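Local coordinates for kappa-carrageenase (Pseudoalteromonas carrageenovora, PDB 1DYP), which hydrolyses internal beta-1,4 linkages between D-galactose 4-sulfate and 3,6-anhydro-D-galactose in the algal polysaccharide kappa-carrageenan, at residues E101-G106 and R189-T194. The protein carries 1 engineered substitution. Residues are numbered along the deposited sequence; the frame is centred on the assembly and turned at random.
Sequences EARIKG and RNDFHT
Phe192 turns its CG anti to the carbonyl carbon (chi1 -67°), while Arg103 and Lys105 send theirs anti to the backbone N (-175° and 179°), which puts the Phe192 side chain between the two. The contact joins two antiparallel strands at the point where the loop holding Phe192 runs into the second, in the catalytic domain, whose GH16 fold is a beta-sandwich of the concanavalin type. Ile104 and His193 form the hydrogen-bonded pair: Ile104 N reaches His193 O at 2.8 Å, and His193 N returns to Ile104 O at 3.0 Å. Arg103 and Thr194 make the adjoining non-hydrogen-bonded pair. On the face carrying Arg103, Phe192 CB sits over the centre of the guanidinium, 3.4 Å from Arg103 CZ. Lys105 CB lies over the Phe192 ring, 3.7 Å from its centroid, a CH-pi contact. Replacing Phe192 by alanine is likely to take the ring from under Lys105 CB and CD, opening a gap beside them. Beyond the segments, Arg103 NH1 makes a weak hydrogen bond to Asp263 OD2, a residue of a cadmium site, and His193 ND1 a hydrogen bond to Asp209 OD2. Asp191 OD1 accepts from Phe192 N at 2.6 Å; one water links this oxygen to Arg103, lying 2.8 Å from NH2 in the guanidinium plane.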
loop_
_atom_site.group_PDB
_atom_site.type_symbol
_atom_site.label_atom_id
_atom_site.label_comp_id
_atom_site.label_asym_id
_atom_site.label_seq_id
_atom_site.Cartn_x
_atom_site.Cartn_y
_atom_site.Cartn_z
ATOM N N GLU A 101 -0.192 10.284 6.773
ATOM C CA GLU A 101 0.489 11.026 5.729
ATOM C C GLU A 101 1.908 10.534 5.518
ATOM O O GLU A 101 2.624 10.238 6.467
ATOM C CB GLU A 101 0.508 12.513 6.084
ATOM C CG GLU A 101 1.257 13.393 5.107
ATOM C CD GLU A 101 1.189 14.856 5.499
ATOM O OE1 GLU A 101 0.069 15.414 5.512
ATOM O OE2 GLU A 101 2.251 15.443 5.797
ATOM N N ALA A 102 2.307 10.432 4.257
ATOM C CA ALA A 102 3.661 10.018 3.925
ATOM C C ALA A 102 4.157 10.941 2.822
ATOM O O ALA A 102 3.399 11.311 1.924
ATOM C CB ALA A 102 3.685 8.566 3.456
ATOM N N ARG A 103 5.419 11.338 2.922
ATOM C CA ARG A 103 6.044 12.208 1.931
ATOM C C ARG A 103 6.849 11.237 1.087
ATOM O O ARG A 103 7.862 10.701 1.535
ATOM C CB ARG A 103 6.945 13.229 2.625
ATOM C CG ARG A 103 7.537 14.246 1.677
ATOM C CD ARG A 103 7.680 15.600 2.346
ATOM N NE ARG A 103 8.102 16.611 1.387
ATOM C CZ ARG A 103 9.358 16.787 0.987
ATOM N NH1 ARG A 103 10.331 16.023 1.468
ATOM N NH2 ARG A 103 9.638 17.722 0.092
ATOM N N ILE A 104 6.382 11.017 -0.138
ATOM C CA ILE A 104 6.984 10.036 -1.028
ATOM C C ILE A 104 7.439 10.535 -2.389
ATOM O O ILE A 104 6.845 11.437 -2.971
ATOM C CB ILE A 104 5.968 8.889 -1.274
ATOM C CG1 ILE A 104 5.615 8.217 0.053
ATOM C CG2 ILE A 104 6.520 7.889 -2.282
ATOM C CD1 ILE A 104 4.411 7.301 -0.028
ATOM N N LYS A 105 8.503 9.911 -2.883
ATOM C CA LYS A 105 9.046 10.191 -4.202
ATOM C C LYS A 105 8.961 8.840 -4.901
ATOM O O LYS A 105 9.458 7.840 -4.386
ATOM C CB LYS A 105 10.497 10.641 -4.094
ATOM C CG LYS A 105 11.175 10.940 -5.413
ATOM C CD LYS A 105 12.561 11.460 -5.090
ATOM C CE LYS A 105 13.378 11.778 -6.301
ATOM N NZ LYS A 105 14.681 12.323 -5.824
ATOM N N GLY A 106 8.307 8.804 -6.056
ATOM C CA GLY A 106 8.163 7.554 -6.776
ATOM C C GLY A 106 9.450 7.051 -7.397
ATOM O O GLY A 106 10.449 7.771 -7.459
ATOM N N ARG A 189 7.390 11.038 -9.824
ATOM C CA ARG A 189 8.768 10.569 -9.745
ATOM C C ARG A 189 9.712 11.746 -9.525
ATOM O O ARG A 189 10.906 11.560 -9.289
ATOM C CB ARG A 189 9.148 9.851 -11.037
ATOM C CG ARG A 189 8.271 8.656 -11.353
ATOM C CD ARG A 189 8.594 8.102 -12.724
ATOM N NE ARG A 189 8.254 9.059 -13.772
ATOM C CZ ARG A 189 8.447 8.840 -15.066
ATOM N NH1 ARG A 189 8.987 7.699 -15.473
ATOM N NH2 ARG A 189 8.079 9.753 -15.955
ATOM N N ASN A 190 9.169 12.955 -9.599
ATOM C CA ASN A 190 9.968 14.158 -9.421
ATOM C C ASN A 190 9.770 14.786 -8.050
ATOM O O ASN A 190 8.709 15.332 -7.751
ATOM C CB ASN A 190 9.621 15.191 -10.489
ATOM C CG ASN A 190 10.622 16.324 -10.533
ATOM O OD1 ASN A 190 11.724 16.168 -11.064
ATOM N ND2 ASN A 190 10.259 17.464 -9.955
ATOM N N ASP A 191 10.808 14.720 -7.225
ATOM C CA ASP A 191 10.759 15.287 -5.886
ATOM C C ASP A 191 9.735 14.552 -5.029
ATOM O O ASP A 191 9.085 13.606 -5.478
ATOM C CB ASP A 191 10.394 16.773 -5.946
ATOM C CG ASP A 191 11.050 17.582 -4.842
ATOM O OD1 ASP A 191 11.214 17.058 -3.722
ATOM O OD2 ASP A 191 11.394 18.756 -5.094
ATOM N N PHE A 192 9.588 15.008 -3.795
ATOM C CA PHE A 192 8.659 14.395 -2.867
ATOM C C PHE A 192 7.313 15.092 -2.852
ATOM O O PHE A 192 7.217 16.297 -3.068
ATOM C CB PHE A 192 9.250 14.397 -1.459
ATOM C CG PHE A 192 10.451 13.517 -1.312
ATOM C CD1 PHE A 192 11.699 13.929 -1.771
ATOM C CD2 PHE A 192 10.329 12.253 -0.747
ATOM C CE1 PHE A 192 12.808 13.091 -1.669
ATOM C CE2 PHE A 192 11.428 11.407 -0.639
ATOM C CZ PHE A 192 12.673 11.826 -1.102
ATOM N N HIS A 193 6.273 14.310 -2.603
ATOM C CA HIS A 193 4.916 14.826 -2.534
ATOM C C HIS A 193 4.248 14.162 -1.349
ATOM O O HIS A 193 4.677 13.099 -0.906
ATOM C CB HIS A 193 4.186 14.520 -3.839
ATOM C CG HIS A 193 4.798 15.199 -5.022
ATOM N ND1 HIS A 193 4.467 16.484 -5.396
ATOM C CD2 HIS A 193 5.798 14.812 -5.850
ATOM C CE1 HIS A 193 5.238 16.860 -6.399
ATOM N NE2 HIS A 193 6.056 15.865 -6.693
ATOM N N THR A 194 3.208 14.794 -0.824
ATOM C CA THR A 194 2.526 14.249 0.338
ATOM C C THR A 194 1.240 13.540 -0.032
ATOM O O THR A 194 0.403 14.069 -0.764
ATOM C CB THR A 194 2.224 15.352 1.365
ATOM O OG1 THR A 194 1.292 16.286 0.809
ATOM C CG2 THR A 194 3.504 16.076 1.735
HETATM O O HOH W 1 12.044 17.835 -1.283
HETATM O O HOH W 2 6.071 17.303 -0.144
HETATM O O HOH W 3 12.318 9.103 -9.152
#